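Local coordinates for lactate racemase apoprotein (Thermoanaerobacterium thermosaccharolyticum, PDB 2YJG) that interconverts the D- and L-isomers of lactate as a nickel-dependent homodimeric racemase, here in its apoprotein form, at residues R80-L85 with H245-A250; N238-S243 with C263-E268. One frame throughout, in Å; residues are numbered along the deposited sequence.

Interaction 1 (R80-L85 with H245-A250); sequences RITLPL and HKIVNA. With SO4 (sulfate ion), chain D.
Ile247 puts its terminal methyl against two successive residues of the helical segment 80-85. Its CD1 lies 3.9 Å from Thr82 CG2 and 4.1 Å from Ile81 CG2. The contact is purely apolar and small. The extended Ile247 chain (chi2 168°) reaches toward the helix; the CA atoms of Ile81 and Ile247 are 9.2 Å apart. The Ile81 and Ile247 side chains run past each other in opposite directions.

Thr82 has two roles. Its methyl serves the contact, while OG1, the other branch (chi1 54°), is hydrogen-bonded to Glu168 OE1. The bond is consistent with a fixed rotation of the side chain and satisfies a buried hydroxyl. Just before the strand, Lys246 NZ donates to Ile247 O at 2.8 Å. Glu39 OE1 takes the Ile247 N-H.

The sulfate lies at the edge of the Arg80 guanidinium. Arg80 NH2 donates to sulfate O4 at 2.8 Å and also to Ala118 O; the NH1 bonds to O1 and O4 are weak. Lys117 NZ and Glu122 N also hold this ion, which probably came from the crystallisation liquor.

The contact joins helix 79-91 to strand 247-253, an outermost strand of the mixed sheet within this chain. Helix 39-48 touches both segments, and Thr82 and Ile247 also meet Val239 on the adjacent strand 233-241.

Interaction 2 (N238-S243 with C263-E268); sequences NVVIDS and CEFVSE
Val240 and Val266 meet methyl to methyl at the tight part of this contact. Val240 CG2 is 3.7 Å from Val266 CG2, and Val240 CG1 is 4.1 Å from the same methyl. One branch of Val266 therefore faces both branches of Val240. With Val266 CG1 anti to the backbone N (chi1 176°), CG2 is the branch left to meet the strand. Val266 is buried. Ile171 and Phe179 pack against it as well.

The joined elements are strand 233-241 of the mixed sheet and helix 257-270. The chain runs from this strand through antiparallel strand 247-253 into the helix, which then lies back over the face of the sheet that bears Val240. The nearest CA atoms, those of Val240 and Val266, are 7.7 Å apart.

Phe265 makes the looser part. Its ring turns an edge to Val240: Phe265 CE2 is 4.2 Å from Val240 CG1, and that methyl lies near the ring plane. The ring is partly exposed. Further round the helix, Glu264 and Glu268 are exposed.

How the interactions relate
Interactions 1 and 2 lie on opposite faces of one strand pair, with centres 13 Å apart. Val239 faces helix 79-91, and Val240 faces helix 257-270. Probable backbone hydrogen bonds couple the two contacts: Val248 N to Val240 O and Asn249 O to Val240 N are each 2.9 Å. Two residues, Val248 and Asn249, sit opposite the single Val240, which makes a classic beta bulge. Asn249 ND2 also packs 3.6 Å from Phe265 CZ. Neither contact is in the active site. The side chains of Thr82 and Val266 are each about 11 Å from that of Arg75, a probable cofactor-binding residue. Val266 is about 9 Å from the probable catalytic His174, again between side chains.

Interaction 1 (R80-L85 with H245-A250)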
ATOM      1  N   ARG A  80       9.209   4.950  -9.249  1.00 19.68           N
ATOM      2  CA  ARG A  80       7.978   5.094 -10.023  1.00 20.15           C
ATOM      3  C   ARG A  80       8.276   5.068 -11.524  1.00 19.68           C
ATOM      4  O   ARG A  80       7.438   4.739 -12.320  1.00 19.78           O
ATOM      5  CB  ARG A  80       7.237   6.401  -9.650  1.00 21.06           C
ATOM      6  CG  ARG A  80       6.651   6.441  -8.278  1.00 24.12           C
ATOM      7  CD  ARG A  80       6.443   7.919  -7.803  1.00 27.02           C
ATOM      8  NE  ARG A  80       5.799   8.031  -6.475  1.00 30.55           N
ATOM      9  CZ  ARG A  80       4.482   7.914  -6.228  1.00 30.88           C
ATOM     10  NH1 ARG A  80       3.619   7.647  -7.196  1.00 27.51           N
ATOM     11  NH2 ARG A  80       4.015   8.044  -4.980  1.00 33.15           N
ATOM     12  N   ILE A  81       9.477   5.479 -11.916  1.00 18.49           N
ATOM     13  CA  ILE A  81       9.846   5.494 -13.309  1.00 18.26           C
ATOM     14  C   ILE A  81      10.515   4.172 -13.690  1.00 16.72           C
ATOM     15  O   ILE A  81      10.151   3.522 -14.681  1.00 14.65           O
ATOM     16  CB  ILE A  81      10.770   6.650 -13.620  1.00 19.08           C
ATOM     17  CG1 ILE A  81      10.017   8.004 -13.474  1.00 21.57           C
ATOM     18  CG2 ILE A  81      11.331   6.432 -15.031  1.00 18.97           C
ATOM     19  CD1 ILE A  81      10.925   9.241 -13.430  1.00 23.94           C
ATOM     20  N   THR A  82      11.450   3.737 -12.864  1.00 16.15           N
ATOM     21  CA  THR A  82      12.325   2.626 -13.230  1.00 15.87           C
ATOM     22  C   THR A  82      11.678   1.252 -13.093  1.00 16.64           C
ATOM     23  O   THR A  82      11.845   0.422 -13.971  1.00 16.08           O
ATOM     24  CB  THR A  82      13.611   2.646 -12.387  1.00 15.57           C
ATOM     25  OG1 THR A  82      13.257   2.666 -11.008  1.00 13.57           O
ATOM     26  CG2 THR A  82      14.494   3.866 -12.743  1.00 18.75           C
ATOM     27  N   LEU A  83      10.920   1.020 -12.021  1.00 17.58           N
ATOM     28  CA  LEU A  83      10.295  -0.305 -11.835  1.00 18.27           C
ATOM     29  C   LEU A  83       9.319  -0.733 -12.948  1.00 18.47           C
ATOM     30  O   LEU A  83       9.423  -1.877 -13.395  1.00 17.29           O
ATOM     31  CB  LEU A  83       9.670  -0.407 -10.463  1.00 18.43           C
ATOM     32  CG  LEU A  83      10.706  -0.602  -9.356  1.00 18.18           C
ATOM     33  CD1 LEU A  83      10.018  -0.537  -7.983  1.00 15.35           C
ATOM     34  CD2 LEU A  83      11.524  -1.988  -9.556  1.00 17.31           C
ATOM     35  N   PRO A  84       8.399   0.169 -13.406  1.00 17.76           N
ATOM     36  CA  PRO A  84       7.542  -0.281 -14.506  1.00 18.52           C
ATOM     37  C   PRO A  84       8.312  -0.657 -15.765  1.00 17.92           C
ATOM     38  O   PRO A  84       7.870  -1.530 -16.548  1.00 18.34           O
ATOM     39  CB  PRO A  84       6.668   0.925 -14.783  1.00 18.08           C
ATOM     40  CG  PRO A  84       6.507   1.589 -13.498  1.00 18.77           C
ATOM     41  CD  PRO A  84       7.891   1.441 -12.838  1.00 18.65           C
ATOM     42  N   LEU A  85       9.411   0.033 -16.015  1.00 16.18           N
ATOM     43  CA  LEU A  85      10.185  -0.238 -17.238  1.00 15.85           C
ATOM     44  C   LEU A  85      10.964  -1.517 -17.080  1.00 16.37           C
ATOM     45  O   LEU A  85      11.080  -2.301 -18.016  1.00 15.54           O
ATOM     46  CB  LEU A  85      11.106   0.936 -17.556  1.00 15.74           C
ATOM     47  CG  LEU A  85      10.421   2.233 -17.965  1.00 15.74           C
ATOM     48  CD1 LEU A  85      11.432   3.367 -17.961  1.00 15.68           C
ATOM     49  CD2 LEU A  85       9.752   2.045 -19.291  1.00 15.20           C
ATOM     50  N   HIS A 245      16.553  14.923  -8.114  1.00 29.85           N
ATOM     51  CA  HIS A 245      16.207  13.503  -8.258  1.00 28.37           C
ATOM     52  C   HIS A 245      15.720  13.137  -9.647  1.00 26.04           C
ATOM     53  O   HIS A 245      15.200  12.056  -9.839  1.00 23.87           O
ATOM     54  CB  HIS A 245      15.207  12.972  -7.209  1.00 28.87           C
ATOM     55  CG  HIS A 245      15.663  13.098  -5.786  1.00 32.43           C
ATOM     56  ND1 HIS A 245      16.963  13.392  -5.430  1.00 35.45           N
ATOM     57  CD2 HIS A 245      14.982  12.944  -4.621  1.00 35.76           C
ATOM     58  CE1 HIS A 245      17.059  13.433  -4.109  1.00 33.56           C
ATOM     59  NE2 HIS A 245      15.874  13.161  -3.596  1.00 34.53           N
ATOM     60  N   LYS A 246      15.938  14.006 -10.630  1.00 24.90           N
ATOM     61  CA  LYS A 246      15.707  13.683 -12.040  1.00 24.51           C
ATOM     62  C   LYS A 246      16.804  12.781 -12.618  1.00 23.02           C
ATOM     63  O   LYS A 246      18.011  13.019 -12.405  1.00 22.50           O
ATOM     64  CB  LYS A 246      15.611  14.991 -12.864  1.00 25.85           C
ATOM     65  CG  LYS A 246      15.329  14.804 -14.326  1.00 28.46           C
ATOM     66  CD  LYS A 246      16.055  15.861 -15.215  1.00 32.89           C
ATOM     67  CE  LYS A 246      15.978  15.451 -16.731  1.00 33.66           C
ATOM     68  NZ  LYS A 246      17.064  14.561 -17.333  1.00 29.37           N
ATOM     69  N   ILE A 247      16.390  11.732 -13.336  1.00 21.47           N
ATOM     70  CA  ILE A 247      17.330  10.829 -14.001  1.00 19.29           C
ATOM     71  C   ILE A 247      17.995  11.587 -15.115  1.00 20.17           C
ATOM     72  O   ILE A 247      17.281  12.185 -15.931  1.00 22.19           O
ATOM     73  CB  ILE A 247      16.631   9.564 -14.585  1.00 19.35           C
ATOM     74  CG1 ILE A 247      16.081   8.719 -13.428  1.00 17.84           C
ATOM     75  CG2 ILE A 247      17.583   8.744 -15.469  1.00 17.99           C
ATOM     76  CD1 ILE A 247      15.102   7.587 -13.866  1.00 19.83           C
ATOM     77  N   VAL A 248      19.329  11.584 -15.126  1.00 19.18           N
ATOM     78  CA  VAL A 248      20.163  12.218 -16.178  1.00 18.59           C
ATOM     79  C   VAL A 248      21.010  11.245 -16.997  1.00 18.59           C
ATOM     80  O   VAL A 248      21.503  11.569 -18.104  1.00 18.64           O
ATOM     81  CB  VAL A 248      21.020  13.364 -15.607  1.00 19.03           C
ATOM     82  CG1 VAL A 248      20.145  14.449 -15.063  1.00 18.23           C
ATOM     83  CG2 VAL A 248      21.982  12.846 -14.537  1.00 20.59           C
ATOM     84  N   ASN A 249      21.175  10.032 -16.497  1.00 17.56           N
ATOM     85  CA  ASN A 249      21.797   8.939 -17.207  1.00 16.49           C
ATOM     86  C   ASN A 249      21.381   7.625 -16.515  1.00 15.90           C
ATOM     87  O   ASN A 249      20.878   7.614 -15.388  1.00 15.96           O
ATOM     88  CB  ASN A 249      23.331   9.078 -17.207  1.00 18.12           C
ATOM     89  CG  ASN A 249      24.026   8.508 -18.473  1.00 19.60           C
ATOM     90  OD1 ASN A 249      23.505   7.670 -19.225  1.00 20.38           O
ATOM     91  ND2 ASN A 249      25.243   8.953 -18.674  1.00 21.74           N
ATOM     92  N   ALA A 250      21.705   6.543 -17.174  1.00 15.63           N
ATOM     93  CA  ALA A 250      21.353   5.203 -16.765  1.00 15.78           C
ATOM     94  C   ALA A 250      22.225   4.167 -17.428  1.00 16.56           C
ATOM     95  O   ALA A 250      22.630   4.324 -18.622  1.00 17.30           O
ATOM     96  CB  ALA A 250      19.858   4.933 -17.058  1.00 14.84           C
TER
HETATM   97  S   SO4 D1428       0.065   7.694  -5.581  1.00 32.19           S
HETATM   98  O1  SO4 D1428       0.338   7.359  -6.957  1.00 37.57           O
HETATM   99  O2  SO4 D1428      -1.006   8.642  -5.390  1.00 36.44           O
HETATM  100  O3  SO4 D1428      -0.239   6.525  -4.780  1.00 40.70           O
HETATM  101  O4  SO4 D1428       1.249   8.235  -4.959  1.00 37.83           O

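Interaction 2 (N238-S243 with C263-E268)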
ATOM      1  N   ASN A 238      21.111   0.840 -13.015  1.00 13.87           N
ATOM      2  CA  ASN A 238      21.468   1.921 -12.060  1.00 14.67           C
ATOM      3  C   ASN A 238      21.364   3.288 -12.747  1.00 14.62           C
ATOM      4  O   ASN A 238      21.876   3.449 -13.842  1.00 15.81           O
ATOM      5  CB  ASN A 238      22.897   1.756 -11.546  1.00 15.44           C
ATOM      6  CG  ASN A 238      23.043   0.750 -10.435  1.00 16.88           C
ATOM      7  OD1 ASN A 238      22.122   0.003 -10.059  1.00 19.35           O
ATOM      8  ND2 ASN A 238      24.233   0.708  -9.914  1.00 10.69           N
ATOM      9  N   VAL A 239      20.713   4.240 -12.101  1.00 14.58           N
ATOM     10  CA  VAL A 239      20.561   5.572 -12.609  1.00 14.89           C
ATOM     11  C   VAL A 239      21.553   6.532 -11.945  1.00 14.75           C
ATOM     12  O   VAL A 239      22.152   6.249 -10.903  1.00 15.27           O
ATOM     13  CB  VAL A 239      19.123   6.097 -12.477  1.00 14.24           C
ATOM     14  CG1 VAL A 239      18.141   5.354 -13.418  1.00 15.20           C
ATOM     15  CG2 VAL A 239      18.620   6.095 -11.032  1.00 13.61           C
ATOM     16  N   VAL A 240      21.758   7.639 -12.628  1.00 15.21           N
ATOM     17  CA  VAL A 240      22.475   8.769 -12.089  1.00 14.62           C
ATOM     18  C   VAL A 240      21.442   9.877 -12.095  1.00 15.57           C
ATOM     19  O   VAL A 240      20.770  10.116 -13.089  1.00 14.66           O
ATOM     20  CB  VAL A 240      23.671   9.114 -12.887  1.00 14.45           C
ATOM     21  CG1 VAL A 240      24.292  10.388 -12.323  1.00 14.88           C
ATOM     22  CG2 VAL A 240      24.695   7.937 -12.883  1.00  9.92           C
ATOM     23  N   ILE A 241      21.320  10.567 -10.978  1.00 16.38           N
ATOM     24  CA  ILE A 241      20.267  11.534 -10.810  1.00 16.98           C
ATOM     25  C   ILE A 241      20.887  12.886 -10.390  1.00 20.11           C
ATOM     26  O   ILE A 241      21.966  12.923  -9.800  1.00 20.41           O
ATOM     27  CB  ILE A 241      19.181  11.040  -9.786  1.00 17.73           C
ATOM     28  CG1 ILE A 241      19.774  10.823  -8.381  1.00 18.49           C
ATOM     29  CG2 ILE A 241      18.518   9.733 -10.240  1.00 18.69           C
ATOM     30  CD1 ILE A 241      18.719  10.571  -7.165  1.00 20.57           C
ATOM     31  N   ASP A 242      20.193  13.977 -10.708  1.00 22.22           N
ATOM     32  CA  ASP A 242      20.637  15.311 -10.329  1.00 25.18           C
ATOM     33  C   ASP A 242      20.123  15.677  -8.942  1.00 25.78           C
ATOM     34  O   ASP A 242      19.470  14.865  -8.283  1.00 24.81           O
ATOM     35  CB  ASP A 242      20.259  16.338 -11.427  1.00 24.36           C
ATOM     36  CG  ASP A 242      18.759  16.578 -11.567  1.00 26.30           C
ATOM     37  OD1 ASP A 242      17.966  16.159 -10.713  1.00 26.27           O
ATOM     38  OD2 ASP A 242      18.349  17.203 -12.591  1.00 24.62           O
ATOM     39  N   SER A 243      20.439  16.889  -8.478  1.00 28.93           N
ATOM     40  CA  SER A 243      19.882  17.416  -7.197  1.00 31.42           C
ATOM     41  C   SER A 243      18.388  17.193  -6.989  1.00 31.95           C
ATOM     42  O   SER A 243      17.939  16.769  -5.909  1.00 32.89           O
ATOM     43  CB  SER A 243      20.138  18.921  -7.105  1.00 31.49           C
ATOM     44  OG  SER A 243      21.327  19.224  -7.787  1.00 35.26           O
ATOM     45  N   CYS A 263      30.019   4.504 -12.756  1.00 15.39           N
ATOM     46  CA  CYS A 263      30.975   5.154 -11.825  1.00 14.79           C
ATOM     47  C   CYS A 263      31.953   5.979 -12.607  1.00 15.43           C
ATOM     48  O   CYS A 263      32.376   7.054 -12.141  1.00 13.48           O
ATOM     49  CB  CYS A 263      31.723   4.109 -10.989  1.00 16.22           C
ATOM     50  SG  CYS A 263      30.701   3.259  -9.744  1.00 16.90           S
ATOM     51  N   GLU A 264      32.331   5.499 -13.800  1.00 15.26           N
ATOM     52  CA  GLU A 264      33.226   6.286 -14.629  1.00 17.07           C
ATOM     53  C   GLU A 264      32.535   7.589 -14.990  1.00 15.54           C
ATOM     54  O   GLU A 264      33.153   8.617 -14.970  1.00 15.28           O
ATOM     55  CB  GLU A 264      33.700   5.555 -15.900  1.00 17.37           C
ATOM     56  CG  GLU A 264      34.592   4.374 -15.607  1.00 20.57           C
ATOM     57  CD  GLU A 264      34.688   3.419 -16.803  1.00 24.17           C
ATOM     58  OE1 GLU A 264      33.994   3.615 -17.827  1.00 30.67           O
ATOM     59  OE2 GLU A 264      35.472   2.490 -16.715  1.00 30.66           O
ATOM     60  N   PHE A 265      31.267   7.546 -15.335  1.00 16.35           N
ATOM     61  CA  PHE A 265      30.518   8.735 -15.674  1.00 16.14           C
ATOM     62  C   PHE A 265      30.491   9.714 -14.447  1.00 15.52           C
ATOM     63  O   PHE A 265      30.785  10.909 -14.561  1.00 15.75           O
ATOM     64  CB  PHE A 265      29.111   8.360 -16.183  1.00 17.39           C
ATOM     65  CG  PHE A 265      28.237   9.549 -16.478  1.00 17.74           C
ATOM     66  CD1 PHE A 265      28.450  10.328 -17.593  1.00 20.34           C
ATOM     67  CD2 PHE A 265      27.215   9.900 -15.628  1.00 21.85           C
ATOM     68  CE1 PHE A 265      27.669  11.441 -17.818  1.00 23.51           C
ATOM     69  CE2 PHE A 265      26.415  11.010 -15.896  1.00 22.27           C
ATOM     70  CZ  PHE A 265      26.655  11.758 -16.985  1.00 22.26           C
ATOM     71  N   VAL A 266      30.140   9.186 -13.293  1.00 14.07           N
ATOM     72  CA  VAL A 266      30.056   9.964 -12.067  1.00 14.00           C
ATOM     73  C   VAL A 266      31.392  10.532 -11.735  1.00 13.11           C
ATOM     74  O   VAL A 266      31.422  11.700 -11.362  1.00 13.22           O
ATOM     75  CB  VAL A 266      29.381   9.191 -10.911  1.00 13.94           C
ATOM     76  CG1 VAL A 266      29.400   9.970  -9.631  1.00 12.30           C
ATOM     77  CG2 VAL A 266      27.920   8.866 -11.280  1.00 12.09           C
ATOM     78  N   SER A 267      32.484   9.758 -11.825  1.00 14.93           N
ATOM     79  CA  SER A 267      33.825  10.328 -11.594  1.00 17.38           C
ATOM     80  C   SER A 267      34.111  11.573 -12.498  1.00 18.95           C
ATOM     81  O   SER A 267      34.711  12.598 -12.046  1.00 19.33           O
ATOM     82  CB  SER A 267      34.901   9.260 -11.853  1.00 18.67           C
ATOM     83  OG  SER A 267      36.131   9.771 -11.429  1.00 24.84           O
ATOM     84  N   GLU A 268      33.728  11.481 -13.782  1.00 19.81           N
ATOM     85  CA  GLU A 268      33.958  12.629 -14.693  1.00 21.93           C
ATOM     86  C   GLU A 268      33.213  13.885 -14.204  1.00 21.10           C
ATOM     87  O   GLU A 268      33.780  14.937 -14.206  1.00 22.08           O
ATOM     88  CB  GLU A 268      33.574  12.320 -16.155  1.00 22.55           C
ATOM     89  CG  GLU A 268      34.304  11.158 -16.767  1.00 28.25           C
ATOM     90  CD  GLU A 268      34.045  10.988 -18.295  1.00 37.34           C
ATOM     91  OE1 GLU A 268      33.702  12.002 -18.998  1.00 40.06           O
ATOM     92  OE2 GLU A 268      34.192   9.825 -18.779  1.00 38.45           O
TER